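PDB 3PT5: NANS (YJHS), A 9-O-acetyl N-acetylneuraminic acid esterase from Escherichia coli O157:H7 EDL933, which probably removes the 9-O-acetyl group from 9-O-acetyl-N-acetylneuraminate, a host sialic acid, as an esterase of the SGNH hydrolase clan. Local coordinates for residues I52-R57 against F70-L76; P80-Q84 against P128-G132. One frame throughout, in Å; residues are numbered along the deposited sequence.

From the N terminus the chain first lays down strand 20-28 in the middle of the main sheet, then strand 52-55. Contact 1 closes the next loop: 12 residues with neither helix nor strand bring the chain back, so that 70-76, carrying edge strand 73-75, pairs antiparallel with 52-57. The chain then runs through 80-84, helix 107-114 and strand 122-130, and contact 2 closes that longer excursion where 128-132 meets 80-84. The two loops follow one another without nesting or crossing. They meet because strands 52-55 and 122-130 are neighbours: Gln54 OE1 accepts from His81 N, and Arg57 NH1 donates to the carbonyl oxygen of Pro128.

Contact 1: I52-R57 against F70-L76; sequences IKQLAR and FNDIIPL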
loop_
_atom_site.group_PDB
_atom_site.type_symbol
_atom_site.label_atom_id
_atom_site.label_comp_id
_atom_site.label_asym_id
_atom_site.label_seq_id
_atom_site.Cartn_x
_atom_site.Cartn_y
_atom_site.Cartn_z
ATOM N N ILE A 52 1.239 6.992 -14.818
ATOM C CA ILE A 52 1.237 6.271 -13.536
ATOM C C ILE A 52 -0.059 5.483 -13.440
ATOM O O ILE A 52 -1.141 6.081 -13.407
ATOM C CB ILE A 52 1.327 7.240 -12.358
ATOM C CG1 ILE A 52 2.642 8.020 -12.433
ATOM C CG2 ILE A 52 1.209 6.479 -11.008
ATOM C CD1 ILE A 52 2.816 9.038 -11.345
ATOM N N LYS A 53 0.083 4.172 -13.430
ATOM C CA LYS A 53 -1.028 3.218 -13.609
ATOM C C LYS A 53 -1.095 2.226 -12.460
ATOM O O LYS A 53 -0.195 2.180 -11.604
ATOM C CB LYS A 53 -0.861 2.465 -14.936
ATOM C CG LYS A 53 -0.741 3.337 -16.142
ATOM C CD LYS A 53 -2.052 4.044 -16.463
ATOM C CE LYS A 53 -1.908 4.809 -17.784
ATOM N NZ LYS A 53 -3.029 5.787 -17.904
ATOM N N GLN A 54 -2.200 1.489 -12.410
ATOM C CA GLN A 54 -2.343 0.395 -11.457
ATOM C C GLN A 54 -3.051 -0.747 -12.135
ATOM O O GLN A 54 -3.670 -0.558 -13.177
ATOM C CB GLN A 54 -3.103 0.846 -10.196
ATOM C CG GLN A 54 -4.608 1.210 -10.464
ATOM C CD GLN A 54 -5.328 1.670 -9.229
ATOM O OE1 GLN A 54 -5.264 1.001 -8.187
ATOM N NE2 GLN A 54 -6.035 2.818 -9.323
ATOM N N LEU A 55 -2.953 -1.931 -11.553
ATOM C CA LEU A 55 -3.774 -3.052 -11.991
ATOM C C LEU A 55 -5.136 -2.983 -11.332
ATOM O O LEU A 55 -5.242 -2.994 -10.113
ATOM C CB LEU A 55 -3.106 -4.396 -11.702
ATOM C CG LEU A 55 -1.850 -4.848 -12.457
ATOM C CD1 LEU A 55 -1.609 -6.308 -12.133
ATOM C CD2 LEU A 55 -1.979 -4.700 -13.957
ATOM N N ALA A 56 -6.184 -2.925 -12.157
ATOM C CA ALA A 56 -7.563 -2.798 -11.648
ATOM C C ALA A 56 -8.054 -4.014 -10.880
ATOM O O ALA A 56 -7.564 -5.115 -11.041
ATOM C CB ALA A 56 -8.538 -2.519 -12.797
ATOM N N ARG A 57 -9.082 -3.784 -10.061
ATOM C CA ARG A 57 -9.725 -4.832 -9.286
ATOM C C ARG A 57 -11.236 -4.660 -9.328
ATOM O O ARG A 57 -11.955 -5.647 -9.534
ATOM C CB ARG A 57 -9.251 -4.829 -7.826
ATOM C CG ARG A 57 -9.793 -6.016 -7.023
ATOM C CD ARG A 57 -9.332 -6.019 -5.556
ATOM N NE ARG A 57 -7.877 -5.945 -5.418
ATOM C CZ ARG A 57 -7.082 -7.006 -5.381
ATOM N NH1 ARG A 57 -5.766 -6.866 -5.246
ATOM N NH2 ARG A 57 -7.605 -8.225 -5.445
ATOM N N PHE A 70 -10.630 -6.950 -14.063
ATOM C CA PHE A 70 -9.563 -7.335 -13.163
ATOM C C PHE A 70 -8.253 -7.352 -13.931
ATOM O O PHE A 70 -8.152 -7.960 -15.000
ATOM C CB PHE A 70 -9.862 -8.736 -12.607
ATOM C CG PHE A 70 -8.849 -9.250 -11.606
ATOM C CD1 PHE A 70 -8.773 -8.721 -10.314
ATOM C CD2 PHE A 70 -8.015 -10.297 -11.943
ATOM C CE1 PHE A 70 -7.850 -9.218 -9.376
ATOM C CE2 PHE A 70 -7.088 -10.812 -11.010
ATOM C CZ PHE A 70 -7.005 -10.263 -9.732
ATOM N N ASN A 71 -7.246 -6.694 -13.372
ATOM C CA ASN A 71 -5.911 -6.614 -13.978
ATOM C C ASN A 71 -5.791 -5.716 -15.221
ATOM O O ASN A 71 -4.728 -5.662 -15.861
ATOM C CB ASN A 71 -5.281 -8.007 -14.193
ATOM C CG ASN A 71 -4.803 -8.624 -12.897
ATOM O OD1 ASN A 71 -4.707 -7.925 -11.893
ATOM N ND2 ASN A 71 -4.515 -9.927 -12.904
ATOM N N ASP A 72 -6.843 -4.972 -15.537
ATOM C CA ASP A 72 -6.729 -3.947 -16.554
ATOM C C ASP A 72 -5.710 -2.907 -16.070
ATOM O O ASP A 72 -5.635 -2.597 -14.876
ATOM C CB ASP A 72 -8.066 -3.261 -16.799
ATOM C CG ASP A 72 -8.958 -4.018 -17.752
ATOM O OD1 ASP A 72 -8.605 -5.151 -18.166
ATOM O OD2 ASP A 72 -10.020 -3.438 -18.088
ATOM N N ILE A 73 -4.946 -2.359 -17.003
ATOM C CA ILE A 73 -4.167 -1.160 -16.729
ATOM C C ILE A 73 -5.103 0.058 -16.683
ATOM O O ILE A 73 -5.787 0.391 -17.683
ATOM C CB ILE A 73 -3.048 -0.981 -17.788
ATOM C CG1 ILE A 73 -2.015 -2.112 -17.634
ATOM C CG2 ILE A 73 -2.384 0.391 -17.649
ATOM C CD1 ILE A 73 -0.722 -1.896 -18.419
ATOM N N ILE A 74 -5.133 0.730 -15.534
ATOM C CA ILE A 74 -5.964 1.914 -15.348
ATOM C C ILE A 74 -5.172 3.002 -14.589
ATOM O O ILE A 74 -4.115 2.729 -14.027
ATOM C CB ILE A 74 -7.306 1.575 -14.620
ATOM C CG1 ILE A 74 -7.029 1.102 -13.191
ATOM C CG2 ILE A 74 -8.094 0.541 -15.419
ATOM C CD1 ILE A 74 -8.275 1.104 -12.263
ATOM N N PRO A 75 -5.675 4.240 -14.588
ATOM C CA PRO A 75 -4.971 5.273 -13.823
ATOM C C PRO A 75 -4.858 4.947 -12.335
ATOM O O PRO A 75 -5.795 4.421 -11.725
ATOM C CB PRO A 75 -5.825 6.516 -14.014
ATOM C CG PRO A 75 -6.575 6.276 -15.334
ATOM C CD PRO A 75 -6.846 4.778 -15.310
ATOM N N LEU A 76 -3.698 5.259 -11.762
ATOM C CA LEU A 76 -3.556 5.141 -10.304
ATOM C C LEU A 76 -4.036 6.430 -9.680
ATOM O O LEU A 76 -3.706 7.508 -10.158
ATOM C CB LEU A 76 -2.110 4.877 -9.916
ATOM C CG LEU A 76 -1.783 4.956 -8.425
ATOM C CD1 LEU A 76 -2.483 3.896 -7.614
ATOM C CD2 LEU A 76 -0.252 4.845 -8.272
HETATM O O HOH W 1 -1.933 8.262 -11.981
#
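Gln54 pairs with Ile74 through two backbone hydrogen bonds, Gln54 N to Ile74 O at 2.8 Å and Ile74 N to Gln54 O at 3.1 Å. Bonds from Leu76 N to Ile52 O and from Ala56 N to Asp72 O carry the pairing to either side, and Asn71 N closes it on Ala56 O. The tight part is the face bearing Gln54 and Ile74, with Ala56 next to it. With CG between its own N and C (chi1 67°) and the chain extended beyond, the glutamine lays its amide along the partner strand. NE2 reaches Pro75 O at 2.9 Å, nearly straight (169°) and almost in the amide plane, while OE1 accepts from His81 N. Both ends of this buried amide are thus satisfied and its flip is fixed. Beside it Ile74 CG1 lies 3.6 Å from Gln54 CG, and its CD1 packs on Ala56 CB, a small methyl that leaves room for the isoleucine tip where the pairing runs on past the strand. Leu76 CD2 lies 3.5 Å from Ile52 CG2, and both side chains touch Ala111 of helix 107-114. At this end a water lies within hydrogen-bonding distance of Ile52 O and Leu76 O.

On the looser side the partly exposed Lys53 and Ile73 cross at about a right angle, Lys53 CG 3.7 Å from Ile73 CG2, and Pro75 is exposed. Leu55 only grazes Ile73 but is covered by Asn71 and helix 162-176. Strand 73-75 is the antiparallel edge of a mainly parallel sheet flanked by helices, as in the alpha/beta fold of SGNH hydrolases.

Contact 2: P80-Q84 against P128-G132; sequences PHDVQ and PCCRG
Asp82 reaches across to the backbone of Cys130, whose N donates to OD1 at 2.9 Å. The bond is bent (146° at the hydrogen) and meets the oxygen on its anti side, 32° out of the carboxylate plane. The short aspartate stem brings OD1 to this N-H, with Pro128 CB and Cys130 CB both 3.2 Å from that oxygen. The carboxyl carbon CG sits beside the aspartate's own N, anti to C (chi1 -71°), which brings the group down onto the strand. Next along, Val83 N makes a weak bond to Cys130 O, and the branched Val83 CB covers that carbonyl at 3.3 Å. Gln84, fully extended, sends OE1 to Gly132 N in another weak bond of 3.0 Å; OE1 also crowds Gly132 CA, and glycine, having no CB, leaves room for it. The Gln84 stem crosses Arg131 at about a right angle, CB to CD at 3.8 Å.

In a second shell, Met33 lies beside both Asp82 and Cys130, Tyr35 OH bonds Gln84 OE1, and His152 O holds Arg131 NH2. His81, centre of an inverse gamma turn, fixes the start of the loop, bonding His60 O through NE2 and stacking on Phe58.

Farther out, Val83 and Cys129 rest on helix 162-176, Pro80 and Pro128 pack against Gln54 of strand 52-55, and Cys129 is hydrogen-bonded through its backbone to Val26, so 80-84 lies against a strand that is itself paired with strand 20-28 in the sheet.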
loop_
_atom_site.group_PDB
_atom_site.type_symbol
_atom_site.label_atom_id
_atom_site.label_comp_id
_atom_site.label_asym_id
_atom_site.label_seq_id
_atom_site.Cartn_x
_atom_site.Cartn_y
_atom_site.Cartn_z
ATOM N N PRO A 80 -6.491 3.478 -4.187
ATOM C CA PRO A 80 -6.238 2.406 -5.150
ATOM C C PRO A 80 -7.133 1.172 -5.039
ATOM O O PRO A 80 -7.941 1.021 -4.122
ATOM C CB PRO A 80 -4.775 1.994 -4.834
ATOM C CG PRO A 80 -4.164 3.175 -4.156
ATOM C CD PRO A 80 -5.318 3.703 -3.319
ATOM N N HIS A 81 -6.924 0.265 -5.992
ATOM C CA HIS A 81 -7.667 -0.958 -6.155
ATOM C C HIS A 81 -7.154 -2.105 -5.288
ATOM O O HIS A 81 -6.885 -3.200 -5.751
ATOM C CB HIS A 81 -7.681 -1.323 -7.633
ATOM C CG HIS A 81 -8.744 -0.616 -8.418
ATOM N ND1 HIS A 81 -8.973 0.741 -8.336
ATOM C CD2 HIS A 81 -9.654 -1.101 -9.298
ATOM C CE1 HIS A 81 -9.979 1.062 -9.138
ATOM N NE2 HIS A 81 -10.399 -0.038 -9.738
ATOM N N ASP A 82 -7.018 -1.825 -4.001
ATOM C CA ASP A 82 -6.644 -2.875 -3.055
ATOM C C ASP A 82 -7.792 -3.858 -2.859
ATOM O O ASP A 82 -8.909 -3.627 -3.349
ATOM C CB ASP A 82 -6.181 -2.212 -1.758
ATOM C CG ASP A 82 -4.798 -1.509 -1.922
ATOM O OD1 ASP A 82 -3.806 -2.232 -2.157
ATOM O OD2 ASP A 82 -4.696 -0.253 -1.816
ATOM N N VAL A 83 -7.529 -4.960 -2.154
ATOM C CA VAL A 83 -8.538 -5.986 -1.924
ATOM C C VAL A 83 -9.729 -5.408 -1.175
ATOM O O VAL A 83 -10.899 -5.757 -1.459
ATOM C CB VAL A 83 -7.944 -7.160 -1.115
ATOM C CG1 VAL A 83 -8.958 -8.273 -0.944
ATOM C CG2 VAL A 83 -6.665 -7.668 -1.781
ATOM N N GLN A 84 -9.444 -4.531 -0.215
ATOM C CA GLN A 84 -10.500 -3.761 0.420
ATOM C C GLN A 84 -10.777 -2.444 -0.298
ATOM O O GLN A 84 -9.867 -1.633 -0.514
ATOM C CB GLN A 84 -10.144 -3.478 1.864
ATOM C CG GLN A 84 -11.290 -2.874 2.632
ATOM C CD GLN A 84 -10.873 -2.443 4.002
ATOM O OE1 GLN A 84 -9.668 -2.418 4.318
ATOM N NE2 GLN A 84 -11.844 -2.055 4.821
ATOM N N PRO A 128 -1.656 -3.070 -6.446
ATOM C CA PRO A 128 -2.192 -2.921 -5.095
ATOM C C PRO A 128 -2.829 -4.218 -4.606
ATOM O O PRO A 128 -3.801 -4.712 -5.207
ATOM C CB PRO A 128 -3.184 -1.739 -5.226
ATOM C CG PRO A 128 -3.537 -1.690 -6.663
ATOM C CD PRO A 128 -2.515 -2.440 -7.464
ATOM N N CYS A 129 -2.254 -4.742 -3.519
ATOM C CA CYS A 129 -2.695 -5.998 -2.897
ATOM C C CYS A 129 -2.833 -5.904 -1.385
ATOM O O CYS A 129 -2.348 -6.779 -0.688
ATOM C CB CYS A 129 -1.735 -7.138 -3.270
ATOM S SG CYS A 129 -1.502 -7.358 -5.039
ATOM N N CYS A 130 -3.471 -4.834 -0.895
ATOM C CA CYS A 130 -3.616 -4.636 0.546
ATOM C C CYS A 130 -5.009 -4.970 1.026
ATOM O O CYS A 130 -5.980 -4.905 0.265
ATOM C CB CYS A 130 -3.320 -3.185 0.902
ATOM S SG CYS A 130 -1.770 -2.537 0.267
ATOM N N ARG A 131 -5.115 -5.292 2.312
ATOM C CA ARG A 131 -6.402 -5.612 2.903
ATOM C C ARG A 131 -6.369 -5.119 4.353
ATOM O O ARG A 131 -5.577 -5.591 5.150
ATOM C CB ARG A 131 -6.654 -7.141 2.803
ATOM C CG ARG A 131 -7.858 -7.651 3.621
ATOM C CD ARG A 131 -9.073 -6.932 3.144
ATOM N NE ARG A 131 -10.348 -7.556 3.481
ATOM C CZ ARG A 131 -11.141 -7.172 4.472
ATOM N NH1 ARG A 131 -10.802 -6.163 5.266
ATOM N NH2 ARG A 131 -12.305 -7.795 4.647
ATOM N N GLY A 132 -7.218 -4.155 4.686
ATOM C CA GLY A 132 -7.313 -3.701 6.082
ATOM C C GLY A 132 -7.692 -4.863 6.967
ATOM O O GLY A 132 -8.479 -5.733 6.563
#